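Local atomic coordinates of 5' nucleotidase family protein (Staphylococcus aureus subsp. aureus, PDB entry 4Q7F), a protein that belongs to the 5'-nucleotidase family and joins a calcineurin-like phosphoesterase domain, which holds manganese and magnesium ions, to a 5'-nucleotidase C-terminal domain. Residues F73-P78 with Y384-T389; H29-I32 with D36-S39; C80-A85 with Q307-Q312. All blocks are in the same frame, centred on the assembly; numbering follows the deposited sequence.

Contact 1: residues F73-P78 with Y384-T389; sequences FLQGSP and YPFPNT. With 3D1 ((2R,3S,5R)-5-(6-amino-9H-purin-9-yl)-tetrahydro-2-(hydroxymethyl)furan-3-ol), chain D.
Gln75 makes the direct approach here, through its amide nitrogen. Its CG stands anti to the backbone N (chi1 -178°) and the chain then bends at chi2, which carries the amide across to the loop 384-389. Gln75 NE2 ends 3.6 Å from Pro385 O, without a direct hydrogen bond, and 3.7 Å from Pro387 CD; it meets the Phe386 ring obliquely as well.

Water does the polar joining. One water donates to Gly76 O at 2.8 Å and to Pro385 O at 3.0 Å, so it bridges the two backbones; a second donates to Pro385 O at 2.7 Å. Both also accept weak bonds from Gln75 NE2, and Pro385 O is therefore gripped twice by solvent. The meeting joins the calcineurin-like phosphoesterase domain, which supplies the loop 73-78, to the C-terminal domain, whose loop 384-389 lines the pocket of 3D1. In that loop Pro387 is the centre of an inverse gamma turn, closed by a weak bond from Asn388 N to Phe386 O.

Aromatic contact and hydrogen bonding then hold 3D1. The purine lies over one face of the Phe386 ring, with 3D1 C4 3.7 Å above the ring plane and displaced toward the rim, while Phe365 meets Phe386 edge-to-face. Asn388 reads the ligand with both ends of its amide: Asn388 ND2 donates to 3D1 N1 at 2.8 Å, nearly straight at 168°, and Asn388 OD1 accepts from 3D1 N6 at 2.9 Å along a more bent path (147°).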
ATOM      1  N   PHE A  73      -2.544   7.785  -4.107  1.00 18.94           N
ATOM      2  CA  PHE A  73      -1.849   8.640  -5.048  1.00 18.79           C
ATOM      3  C   PHE A  73      -0.847   9.588  -4.400  1.00 19.41           C
ATOM      4  O   PHE A  73      -0.011  10.171  -5.081  1.00 20.51           O
ATOM      5  CB  PHE A  73      -2.851   9.501  -5.843  1.00 19.01           C
ATOM      6  CG  PHE A  73      -3.597  10.524  -5.015  1.00 19.78           C
ATOM      7  CD1 PHE A  73      -3.084  11.800  -4.832  1.00 19.54           C
ATOM      8  CD2 PHE A  73      -4.810  10.215  -4.436  1.00 20.17           C
ATOM      9  CE1 PHE A  73      -3.759  12.726  -4.086  1.00 20.24           C
ATOM     10  CE2 PHE A  73      -5.505  11.148  -3.707  1.00 20.83           C
ATOM     11  CZ  PHE A  73      -4.974  12.406  -3.520  1.00 21.17           C
ATOM     12  N   LEU A  74      -0.898   9.730  -3.096  1.00 20.04           N
ATOM     13  CA  LEU A  74      -0.070  10.734  -2.418  1.00 20.76           C
ATOM     14  C   LEU A  74       1.200  10.194  -1.794  1.00 21.22           C
ATOM     15  O   LEU A  74       2.086  10.954  -1.426  1.00 22.82           O
ATOM     16  CB  LEU A  74      -0.962  11.430  -1.385  1.00 20.76           C
ATOM     17  CG  LEU A  74      -0.517  12.706  -0.703  1.00 21.61           C
ATOM     18  CD1 LEU A  74      -0.232  13.801  -1.718  1.00 21.41           C
ATOM     19  CD2 LEU A  74      -1.638  13.115   0.250  1.00 22.34           C
ATOM     20  N   GLN A  75       1.302   8.877  -1.695  1.00 22.43           N
ATOM     21  CA  GLN A  75       2.468   8.222  -1.102  1.00 20.95           C
ATOM     22  C   GLN A  75       2.838   6.993  -1.918  1.00 21.15           C
ATOM     23  O   GLN A  75       1.986   6.387  -2.569  1.00 19.40           O
ATOM     24  CB  GLN A  75       2.130   7.794   0.335  1.00 22.84           C
ATOM     25  CG  GLN A  75       3.261   7.121   1.131  1.00 22.22           C
ATOM     26  CD  GLN A  75       3.489   5.654   0.778  1.00 23.07           C
ATOM     27  OE1 GLN A  75       2.604   4.975   0.246  1.00 22.97           O
ATOM     28  NE2 GLN A  75       4.683   5.153   1.088  1.00 23.89           N
ATOM     29  N   GLY A  76       4.116   6.625  -1.895  1.00 21.20           N
ATOM     30  CA  GLY A  76       4.516   5.397  -2.517  1.00 21.79           C
ATOM     31  C   GLY A  76       5.880   5.363  -3.122  1.00 21.27           C
ATOM     32  O   GLY A  76       6.626   4.450  -2.878  1.00 24.09           O
ATOM     33  N   SER A  77       6.222   6.380  -3.892  1.00 19.89           N
ATOM     34  CA  SER A  77       7.467   6.360  -4.614  1.00 19.24           C
ATOM     35  C   SER A  77       8.478   7.316  -4.010  1.00 18.73           C
ATOM     36  O   SER A  77       8.117   8.142  -3.195  1.00 18.41           O
ATOM     37  CB  SER A  77       7.196   6.797  -6.046  1.00 19.26           C
ATOM     38  OG  SER A  77       6.975   8.201  -6.106  1.00 18.36           O
ATOM     39  N   PRO A  78       9.745   7.221  -4.440  1.00 18.93           N
ATOM     40  CA  PRO A  78      10.781   8.143  -3.992  1.00 19.50           C
ATOM     41  C   PRO A  78      10.464   9.573  -4.369  1.00 19.63           C
ATOM     42  O   PRO A  78      11.020  10.475  -3.775  1.00 20.58           O
ATOM     43  CB  PRO A  78      12.031   7.668  -4.755  1.00 20.00           C
ATOM     44  CG  PRO A  78      11.787   6.238  -5.026  1.00 19.35           C
ATOM     45  CD  PRO A  78      10.312   6.168  -5.299  1.00 19.47           C
ATOM     46  N   TYR A 384      13.852   0.907   2.796  1.00 22.95           N
ATOM     47  CA  TYR A 384      12.800   1.288   3.757  1.00 22.69           C
ATOM     48  C   TYR A 384      11.866   2.242   3.032  1.00 23.10           C
ATOM     49  O   TYR A 384      11.979   3.443   3.217  1.00 24.16           O
ATOM     50  CB  TYR A 384      13.361   1.961   5.034  1.00 22.56           C
ATOM     51  CG  TYR A 384      12.451   1.648   6.182  1.00 21.75           C
ATOM     52  CD1 TYR A 384      11.216   2.259   6.300  1.00 20.92           C
ATOM     53  CD2 TYR A 384      12.765   0.622   7.070  1.00 21.05           C
ATOM     54  CE1 TYR A 384      10.351   1.913   7.317  1.00 20.98           C
ATOM     55  CE2 TYR A 384      11.897   0.270   8.086  1.00 20.74           C
ATOM     56  CZ  TYR A 384      10.696   0.913   8.197  1.00 20.36           C
ATOM     57  OH  TYR A 384       9.811   0.568   9.177  1.00 20.09           O
ATOM     58  N   PRO A 385      10.907   1.708   2.255  1.00 23.93           N
ATOM     59  CA  PRO A 385      10.043   2.551   1.426  1.00 26.20           C
ATOM     60  C   PRO A 385       8.780   3.102   2.089  1.00 27.10           C
ATOM     61  O   PRO A 385       7.972   3.699   1.398  1.00 29.43           O
ATOM     62  CB  PRO A 385       9.653   1.615   0.279  1.00 26.97           C
ATOM     63  CG  PRO A 385       9.609   0.261   0.925  1.00 25.55           C
ATOM     64  CD  PRO A 385      10.586   0.277   2.080  1.00 25.50           C
ATOM     65  N   PHE A 386       8.615   2.920   3.398  1.00 25.32           N
ATOM     66  CA  PHE A 386       7.442   3.474   4.063  1.00 24.93           C
ATOM     67  C   PHE A 386       7.835   4.557   5.051  1.00 23.35           C
ATOM     68  O   PHE A 386       8.935   4.517   5.617  1.00 26.06           O
ATOM     69  CB  PHE A 386       6.654   2.373   4.758  1.00 24.76           C
ATOM     70  CG  PHE A 386       6.049   1.388   3.811  1.00 27.17           C
ATOM     71  CD1 PHE A 386       4.945   1.740   3.031  1.00 29.02           C
ATOM     72  CD2 PHE A 386       6.562   0.111   3.695  1.00 28.29           C
ATOM     73  CE1 PHE A 386       4.384   0.836   2.150  1.00 29.93           C
ATOM     74  CE2 PHE A 386       5.996  -0.801   2.824  1.00 28.14           C
ATOM     75  CZ  PHE A 386       4.911  -0.442   2.052  1.00 29.45           C
ATOM     76  N   PRO A 387       6.931   5.517   5.303  1.00 23.54           N
ATOM     77  CA  PRO A 387       7.256   6.542   6.291  1.00 23.36           C
ATOM     78  C   PRO A 387       6.863   6.113   7.729  1.00 22.88           C
ATOM     79  O   PRO A 387       6.087   6.780   8.413  1.00 23.27           O
ATOM     80  CB  PRO A 387       6.478   7.753   5.787  1.00 24.24           C
ATOM     81  CG  PRO A 387       5.280   7.175   5.090  1.00 24.04           C
ATOM     82  CD  PRO A 387       5.651   5.797   4.619  1.00 23.51           C
ATOM     83  N   ASN A 388       7.420   4.997   8.179  1.00 22.61           N
ATOM     84  CA  ASN A 388       7.163   4.483   9.515  1.00 22.05           C
ATOM     85  C   ASN A 388       8.089   5.067  10.581  1.00 22.68           C
ATOM     86  O   ASN A 388       9.280   5.273  10.332  1.00 22.12           O
ATOM     87  CB  ASN A 388       7.457   3.003   9.598  1.00 21.71           C
ATOM     88  CG  ASN A 388       6.636   2.155   8.658  1.00 22.11           C
ATOM     89  OD1 ASN A 388       7.124   1.113   8.184  1.00 23.33           O
ATOM     90  ND2 ASN A 388       5.420   2.553   8.395  1.00 21.53           N
ATOM     91  N   THR A 389       7.531   5.283  11.772  1.00 22.15           N
ATOM     92  CA  THR A 389       8.304   5.696  12.927  1.00 22.26           C
ATOM     93  C   THR A 389       8.327   4.417  13.763  1.00 21.62           C
ATOM     94  O   THR A 389       7.827   3.372  13.315  1.00 19.95           O
ATOM     95  CB  THR A 389       7.670   6.861  13.670  1.00 22.91           C
ATOM     96  OG1 THR A 389       6.335   6.502  14.003  1.00 23.57           O
ATOM     97  CG2 THR A 389       7.644   8.129  12.786  1.00 24.65           C
TER
HETATM   98  O5' 3D1 D 603      -3.001  -3.786   3.597  1.00 45.63           O
HETATM   99  C5' 3D1 D 603      -1.794  -3.203   4.080  1.00 34.10           C
HETATM  100  C4' 3D1 D 603      -1.511  -1.891   3.368  1.00 35.52           C
HETATM  101  O4' 3D1 D 603      -0.463  -1.259   4.088  1.00 33.95           O
HETATM  102  C1' 3D1 D 603       0.749  -1.209   3.328  1.00 34.49           C
HETATM  103  N9  3D1 D 603       1.896  -1.549   4.213  1.00 33.32           N
HETATM  104  C4  3D1 D 603       2.492  -0.634   4.966  1.00 30.75           C
HETATM  105  N3  3D1 D 603       2.297   0.690   5.153  1.00 27.83           N
HETATM  106  C2  3D1 D 603       3.078   1.381   6.005  1.00 30.70           C
HETATM  107  N1  3D1 D 603       4.079   0.802   6.722  1.00 30.26           N
HETATM  108  C6  3D1 D 603       4.375  -0.514   6.627  1.00 29.05           C
HETATM  109  N6  3D1 D 603       5.383  -1.054   7.366  1.00 26.14           N
HETATM  110  C5  3D1 D 603       3.548  -1.335   5.716  1.00 29.37           C
HETATM  111  N7  3D1 D 603       3.498  -2.627   5.329  1.00 28.15           N
HETATM  112  C8  3D1 D 603       2.489  -2.754   4.430  1.00 32.30           C
HETATM  113  C2' 3D1 D 603       0.537  -2.101   2.114  1.00 36.00           C
HETATM  114  C3' 3D1 D 603      -0.969  -2.010   1.949  1.00 37.87           C
HETATM  115  O3' 3D1 D 603      -1.275  -0.814   1.202  1.00 38.25           O
HETATM  116  O   HOH W   1       6.116   2.657  -0.775  1.00 30.81           O
HETATM  117  O   HOH W   2       7.653   6.316   2.138  1.00 40.49           O

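Contact 2: residues H29-I32 with D36-S39; sequences HGYI and DFTS. With MN (manganese (II) ion), chain C.
Asp36 OD1 is gripped by two donors from Thr38: the backbone N at 3.0 Å, coming from above the carboxylate plane, and OG1 at 2.8 Å, on the syn side. The bond from the backbone N makes an Asx turn, and the two together hold OD1 in place and should limit turning of the carboxylate. This turn belongs to the long loop after strand 19-25 of the calcineurin-like phosphoesterase domain, the loop whose start supplies Asp27 and His29 to the manganese.

The Tyr31 ring extends to the turn. Its CG lies anti to the carbonyl carbon (chi1 -72°), and the ring's CE2 comes to 4.0 Å from Asp36 CA. The same Tyr31 CE2 sits 4.2 Å from Phe37 CD2, at the edge of the Phe37 ring and near its plane. Beyond this pair Phe37 packs on helix 304-317, touching Leu313 and Leu317.

One water completes the link: it lies in the plane of the Tyr31 ring, 2.6 Å from Tyr31 OH, and donates to Asp36 O. At the other end of 29-32, His29 NE2 binds the manganese at 2.3 Å, with two waters, Asp27, Asp72 and His249 as the remaining ligands.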
ATOM      1  N   HIS A  29       0.452   5.652  -6.707  1.00 18.48           N
ATOM      2  CA  HIS A  29       1.458   5.727  -5.659  1.00 18.26           C
ATOM      3  C   HIS A  29       2.611   6.671  -5.912  1.00 17.69           C
ATOM      4  O   HIS A  29       3.736   6.415  -5.485  1.00 16.40           O
ATOM      5  CB  HIS A  29       1.977   4.320  -5.319  1.00 18.81           C
ATOM      6  CG  HIS A  29       1.109   3.571  -4.356  1.00 19.83           C
ATOM      7  ND1 HIS A  29       0.952   3.969  -3.051  1.00 20.34           N
ATOM      8  CD2 HIS A  29       0.409   2.418  -4.483  1.00 20.71           C
ATOM      9  CE1 HIS A  29       0.177   3.107  -2.414  1.00 21.76           C
ATOM     10  NE2 HIS A  29      -0.170   2.159  -3.262  1.00 21.71           N
ATOM     11  N   GLY A  30       2.337   7.746  -6.650  1.00 17.31           N
ATOM     12  CA  GLY A  30       3.357   8.755  -6.918  1.00 16.13           C
ATOM     13  C   GLY A  30       4.359   8.328  -7.962  1.00 16.01           C
ATOM     14  O   GLY A  30       5.446   8.925  -8.047  1.00 16.65           O
ATOM     15  N   TYR A  31       4.029   7.270  -8.724  1.00 15.52           N
ATOM     16  CA  TYR A  31       4.837   6.847  -9.860  1.00 15.24           C
ATOM     17  C   TYR A  31       4.286   7.588 -11.088  1.00 15.13           C
ATOM     18  O   TYR A  31       3.369   7.131 -11.762  1.00 15.30           O
ATOM     19  CB  TYR A  31       4.803   5.348 -10.053  1.00 15.65           C
ATOM     20  CG  TYR A  31       5.586   4.643  -8.975  1.00 15.91           C
ATOM     21  CD1 TYR A  31       5.003   4.319  -7.770  1.00 16.47           C
ATOM     22  CD2 TYR A  31       6.936   4.378  -9.142  1.00 16.37           C
ATOM     23  CE1 TYR A  31       5.731   3.696  -6.758  1.00 17.03           C
ATOM     24  CE2 TYR A  31       7.677   3.763  -8.137  1.00 16.70           C
ATOM     25  CZ  TYR A  31       7.061   3.435  -6.948  1.00 17.02           C
ATOM     26  OH  TYR A  31       7.781   2.840  -5.947  1.00 17.87           O
ATOM     27  N   ILE A  32       4.857   8.754 -11.328  1.00 15.63           N
ATOM     28  CA  ILE A  32       4.455   9.649 -12.399  1.00 16.57           C
ATOM     29  C   ILE A  32       5.336   9.406 -13.629  1.00 16.94           C
ATOM     30  O   ILE A  32       4.843   9.253 -14.745  1.00 19.25           O
ATOM     31  CB  ILE A  32       4.644  11.109 -11.945  1.00 16.52           C
ATOM     32  CG1 ILE A  32       3.840  11.394 -10.672  1.00 17.07           C
ATOM     33  CG2 ILE A  32       4.279  12.078 -13.080  1.00 16.82           C
ATOM     34  CD1 ILE A  32       2.360  11.172 -10.790  1.00 17.46           C
ATOM     35  N   ASP A  36      10.698   2.881 -12.026  1.00 20.95           N
ATOM     36  CA  ASP A  36      10.494   2.387 -10.665  1.00 21.72           C
ATOM     37  C   ASP A  36      11.696   2.820  -9.785  1.00 21.93           C
ATOM     38  O   ASP A  36      11.809   2.431  -8.625  1.00 21.06           O
ATOM     39  CB  ASP A  36      10.300   0.863 -10.636  1.00 24.00           C
ATOM     40  CG  ASP A  36      11.487   0.092 -11.156  1.00 25.66           C
ATOM     41  OD1 ASP A  36      12.595   0.646 -11.334  1.00 26.26           O
ATOM     42  OD2 ASP A  36      11.312  -1.117 -11.383  1.00 28.80           O
ATOM     43  N   PHE A  37      12.591   3.612 -10.383  1.00 21.42           N
ATOM     44  CA  PHE A  37      13.783   4.189  -9.716  1.00 20.83           C
ATOM     45  C   PHE A  37      14.873   3.200  -9.275  1.00 21.41           C
ATOM     46  O   PHE A  37      15.791   3.565  -8.540  1.00 21.00           O
ATOM     47  CB  PHE A  37      13.367   5.092  -8.560  1.00 21.14           C
ATOM     48  CG  PHE A  37      12.449   6.202  -8.966  1.00 20.34           C
ATOM     49  CD1 PHE A  37      12.955   7.361  -9.550  1.00 20.03           C
ATOM     50  CD2 PHE A  37      11.082   6.086  -8.782  1.00 19.37           C
ATOM     51  CE1 PHE A  37      12.108   8.379  -9.949  1.00 19.29           C
ATOM     52  CE2 PHE A  37      10.231   7.106  -9.167  1.00 19.10           C
ATOM     53  CZ  PHE A  37      10.748   8.259  -9.739  1.00 18.80           C
ATOM     54  N   THR A  38      14.821   1.969  -9.753  1.00 22.40           N
ATOM     55  CA  THR A  38      15.864   1.010  -9.408  1.00 23.64           C
ATOM     56  C   THR A  38      17.233   1.517  -9.906  1.00 23.95           C
ATOM     57  O   THR A  38      18.263   1.207  -9.322  1.00 22.62           O
ATOM     58  CB  THR A  38      15.544  -0.409  -9.908  1.00 26.05           C
ATOM     59  OG1 THR A  38      15.217  -0.376 -11.282  1.00 27.44           O
ATOM     60  CG2 THR A  38      14.348  -0.966  -9.164  1.00 26.01           C
ATOM     61  N   SER A  39      17.233   2.337 -10.954  1.00 23.43           N
ATOM     62  CA  SER A  39      18.473   2.960 -11.448  1.00 24.88           C
ATOM     63  C   SER A  39      18.103   4.282 -12.124  1.00 24.42           C
ATOM     64  O   SER A  39      16.989   4.450 -12.586  1.00 22.76           O
ATOM     65  CB  SER A  39      19.271   2.028 -12.388  1.00 25.55           C
ATOM     66  OG  SER A  39      18.573   1.728 -13.592  1.00 25.94           O
TER
HETATM   67 MN    MN C 602      -1.938   0.856  -2.727  1.00 22.28          MN
HETATM   68  O   HOH W   3      10.306   2.635  -6.535  1.00 19.17           O
HETATM   69  O   HOH W   4      -2.723  -0.492  -1.087  1.00 20.85           O
HETATM   70  O   HOH W   5      -0.261   0.154  -1.098  1.00 33.42           O

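Contact 3: residues C80-A85 with Q307-Q312; sequences CNYLIA and QHLRKQ
The Tyr82 ring meets Gln312 and Leu309 obliquely, and a water lies at its edge, in the ring plane, beyond the hydroxyl. Of the neighbouring rings, His86 stacks with Tyr82 and Trp316 meets it edge-to-face. The Gln312 amide is turned 35° from the tyrosine plane. Within 307-312, the imidazole of His308 carries Gln312 CG over one face, 4.2 Å above its plane and displaced toward the rim.

This is packing between two helices near the surface, 78-85 and 304-317, and a single large side chain spans the distance between them. The nearest alpha carbons, Tyr82 CA and Gln312 CA, are 9.4 Å apart. Tyr82 sends its CG anti to the backbone N (chi1 176°), and the ring then projects from helix 78-85 toward the other helix.

Direct touches are few: Tyr82 OH rests 3.7 Å from Gln312 CB, and the apolar one is Tyr82 CE2 to Leu309 CD1 at 4.3 Å. Farther along helix 304-317, Leu313 also packs on Tyr82, while Leu309 turns to Phe96 of helix 91-99 as well, so three helices meet around this spot. Lys311 pairs with Asp315 and Arg310 with Glu314 on the same helix, while Arg310 NH2 also bonds the backbone oxygens of Arg40 and Gln42.

No direct hydrogen bond crosses between the segments, and Tyr82 OH and Gln312 OE1 are joined through solvent instead. The edge water sits close to Tyr82 OH, at 2.5 Å, and donates to Gln312 OE1 at 3.1 Å.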
ATOM      1  N   CYS A  80       7.618  10.915  -3.875  1.00 20.97           N
ATOM      2  CA  CYS A  80       6.883  11.316  -2.690  1.00 21.98           C
ATOM      3  C   CYS A  80       7.882  11.668  -1.550  1.00 22.29           C
ATOM      4  O   CYS A  80       7.729  12.710  -0.901  1.00 21.82           O
ATOM      5  CB  CYS A  80       5.870  10.247  -2.315  1.00 22.87           C
ATOM      6  SG  CYS A  80       4.552  10.039  -3.556  1.00 25.73           S
ATOM      7  N   ASN A  81       8.913  10.835  -1.327  1.00 21.95           N
ATOM      8  CA  ASN A  81       9.941  11.166  -0.331  1.00 23.14           C
ATOM      9  C   ASN A  81      10.577  12.504  -0.651  1.00 24.40           C
ATOM     10  O   ASN A  81      10.767  13.349   0.244  1.00 25.39           O
ATOM     11  CB  ASN A  81      11.065  10.137  -0.276  1.00 23.13           C
ATOM     12  CG  ASN A  81      10.578   8.771   0.112  1.00 23.40           C
ATOM     13  OD1 ASN A  81       9.753   8.178  -0.578  1.00 23.86           O
ATOM     14  ND2 ASN A  81      11.119   8.236   1.192  1.00 23.26           N
ATOM     15  N   TYR A  82      10.932  12.672  -1.923  1.00 25.18           N
ATOM     16  CA  TYR A  82      11.544  13.906  -2.414  1.00 26.12           C
ATOM     17  C   TYR A  82      10.706  15.130  -2.065  1.00 25.87           C
ATOM     18  O   TYR A  82      11.241  16.139  -1.599  1.00 27.87           O
ATOM     19  CB  TYR A  82      11.772  13.818  -3.923  1.00 26.16           C
ATOM     20  CG  TYR A  82      12.323  15.093  -4.540  1.00 26.10           C
ATOM     21  CD1 TYR A  82      13.690  15.308  -4.624  1.00 26.88           C
ATOM     22  CD2 TYR A  82      11.479  16.068  -5.036  1.00 25.44           C
ATOM     23  CE1 TYR A  82      14.207  16.464  -5.176  1.00 27.17           C
ATOM     24  CE2 TYR A  82      11.985  17.239  -5.577  1.00 27.36           C
ATOM     25  CZ  TYR A  82      13.351  17.430  -5.641  1.00 27.96           C
ATOM     26  OH  TYR A  82      13.867  18.575  -6.191  1.00 28.46           O
ATOM     27  N   LEU A  83       9.399  15.041  -2.277  1.00 27.36           N
ATOM     28  CA  LEU A  83       8.497  16.162  -1.996  1.00 29.72           C
ATOM     29  C   LEU A  83       8.472  16.559  -0.534  1.00 29.15           C
ATOM     30  O   LEU A  83       8.516  17.753  -0.222  1.00 29.51           O
ATOM     31  CB  LEU A  83       7.070  15.859  -2.449  1.00 31.99           C
ATOM     32  CG  LEU A  83       6.850  15.680  -3.952  1.00 34.12           C
ATOM     33  CD1 LEU A  83       5.418  15.242  -4.182  1.00 35.70           C
ATOM     34  CD2 LEU A  83       7.175  16.932  -4.742  1.00 36.19           C
ATOM     35  N   ILE A  84       8.397  15.569   0.355  1.00 27.33           N
ATOM     36  CA  ILE A  84       8.361  15.830   1.772  1.00 28.10           C
ATOM     37  C   ILE A  84       9.672  16.478   2.186  1.00 29.57           C
ATOM     38  O   ILE A  84       9.669  17.440   2.962  1.00 28.05           O
ATOM     39  CB  ILE A  84       8.153  14.551   2.620  1.00 28.56           C
ATOM     40  CG1 ILE A  84       6.822  13.856   2.272  1.00 27.94           C
ATOM     41  CG2 ILE A  84       8.177  14.910   4.104  1.00 29.56           C
ATOM     42  CD1 ILE A  84       5.574  14.683   2.539  1.00 28.94           C
ATOM     43  N   ALA A  85      10.780  15.963   1.646  1.00 27.52           N
ATOM     44  CA  ALA A  85      12.103  16.466   1.968  1.00 29.68           C
ATOM     45  C   ALA A  85      12.399  17.848   1.397  1.00 32.62           C
ATOM     46  O   ALA A  85      13.325  18.495   1.850  1.00 37.46           O
ATOM     47  CB  ALA A  85      13.175  15.474   1.503  1.00 28.88           C
ATOM     48  N   GLN A 307      10.990  16.859 -17.414  0.60 25.83           N
ATOM     49  CA  GLN A 307      12.288  16.173 -17.414  0.60 26.44           C
ATOM     50  C   GLN A 307      13.263  16.870 -16.452  0.60 26.72           C
ATOM     51  O   GLN A 307      14.086  16.210 -15.822  0.60 25.38           O
ATOM     52  CB  GLN A 307      12.879  16.039 -18.825  0.60 28.25           C
ATOM     53  CG  GLN A 307      12.165  15.040 -19.752  0.60 28.27           C
ATOM     54  CD  GLN A 307      12.399  13.561 -19.421  0.60 28.20           C
ATOM     55  OE1 GLN A 307      12.302  13.125 -18.268  0.60 28.06           O
ATOM     56  NE2 GLN A 307      12.666  12.770 -20.461  0.60 28.78           N
ATOM     57  N   HIS A 308      13.161  18.195 -16.320  1.00 27.34           N
ATOM     58  CA  HIS A 308      14.005  18.902 -15.376  1.00 28.78           C
ATOM     59  C   HIS A 308      13.716  18.422 -13.942  1.00 27.86           C
ATOM     60  O   HIS A 308      14.636  18.161 -13.185  1.00 26.29           O
ATOM     61  CB  HIS A 308      13.823  20.402 -15.504  1.00 31.98           C
ATOM     62  CG  HIS A 308      14.643  21.179 -14.537  1.00 35.49           C
ATOM     63  ND1 HIS A 308      16.017  21.077 -14.488  1.00 38.16           N
ATOM     64  CD2 HIS A 308      14.295  22.081 -13.589  1.00 37.35           C
ATOM     65  CE1 HIS A 308      16.482  21.880 -13.545  1.00 39.92           C
ATOM     66  NE2 HIS A 308      15.458  22.504 -12.987  1.00 40.21           N
ATOM     67  N   LEU A 309      12.434  18.257 -13.606  1.00 27.61           N
ATOM     68  CA  LEU A 309      12.041  17.748 -12.290  1.00 26.88           C
ATOM     69  C   LEU A 309      12.581  16.332 -12.080  1.00 26.12           C
ATOM     70  O   LEU A 309      13.125  16.032 -11.021  1.00 26.71           O
ATOM     71  CB  LEU A 309      10.521  17.796 -12.128  1.00 26.68           C
ATOM     72  CG  LEU A 309       9.898  17.188 -10.862  1.00 26.05           C
ATOM     73  CD1 LEU A 309      10.514  17.762  -9.598  1.00 26.88           C
ATOM     74  CD2 LEU A 309       8.391  17.394 -10.862  1.00 25.95           C
ATOM     75  N   ARG A 310      12.403  15.449 -13.069  1.00 24.95           N
ATOM     76  CA  ARG A 310      12.953  14.087 -13.002  1.00 23.98           C
ATOM     77  C   ARG A 310      14.462  14.156 -12.693  1.00 23.73           C
ATOM     78  O   ARG A 310      14.959  13.407 -11.874  1.00 22.02           O
ATOM     79  CB  ARG A 310      12.707  13.358 -14.335  1.00 24.71           C
ATOM     80  CG  ARG A 310      13.490  12.065 -14.611  1.00 25.34           C
ATOM     81  CD  ARG A 310      12.843  10.836 -14.048  1.00 24.93           C
ATOM     82  NE  ARG A 310      13.661   9.626 -14.175  1.00 24.96           N
ATOM     83  CZ  ARG A 310      13.521   8.657 -15.088  1.00 23.49           C
ATOM     84  NH1 ARG A 310      12.586   8.706 -16.022  1.00 22.97           N
ATOM     85  NH2 ARG A 310      14.335   7.598 -15.043  1.00 22.99           N
ATOM     86  N   LYS A 311      15.181  15.044 -13.362  1.00 24.32           N
ATOM     87  CA  LYS A 311      16.639  15.176 -13.137  1.00 25.97           C
ATOM     88  C   LYS A 311      16.969  15.573 -11.702  1.00 25.42           C
ATOM     89  O   LYS A 311      17.886  15.011 -11.097  1.00 24.70           O
ATOM     90  CB  LYS A 311      17.272  16.199 -14.095  1.00 27.51           C
ATOM     91  CG  LYS A 311      18.782  16.348 -13.927  1.00 29.40           C
ATOM     92  CD  LYS A 311      19.310  17.493 -14.773  1.00 31.89           C
ATOM     93  CE  LYS A 311      20.832  17.574 -14.734  1.00 33.64           C
ATOM     94  NZ  LYS A 311      21.402  17.770 -13.374  1.00 34.38           N
ATOM     95  N   GLN A 312      16.254  16.574 -11.181  1.00 25.61           N
ATOM     96  CA  GLN A 312      16.434  17.012  -9.793  1.00 25.59           C
ATOM     97  C   GLN A 312      16.191  15.830  -8.866  1.00 24.26           C
ATOM     98  O   GLN A 312      16.937  15.601  -7.914  1.00 23.96           O
ATOM     99  CB  GLN A 312      15.462  18.130  -9.455  1.00 26.61           C
ATOM    100  CG  GLN A 312      15.829  19.474 -10.080  1.00 28.91           C
ATOM    101  CD  GLN A 312      14.734  20.502  -9.900  1.00 30.87           C
ATOM    102  OE1 GLN A 312      13.541  20.180  -9.983  1.00 30.83           O
ATOM    103  NE2 GLN A 312      15.124  21.754  -9.695  1.00 33.18           N
TER
HETATM  104  O   HOH W   6      12.405  20.303  -7.150  1.00 30.50           O

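In the fold
Along the chain contact 2 comes first, closing before the others open; contact 3 is nested inside the long loop closed by contact 1. Their centres form a compact triangle: contact 2 lies about 11 Å from each of the others, and contacts 1 and 3 are about 14 Å apart. Contacts 1 and 2 touch directly, Gln75 O lying 2.7 Å from His29 ND1 and Ser77 OG 2.6 Å from Gly30 O, both probable hydrogen bonds. The loop that meets the C-terminal domain thus probably also helps to orient His29, a manganese ligand. Cys80 SG packs near Gly30 and Gln75, while helix 304-317 supplies one side of contact 3 and also packs on Phe37 of contact 2.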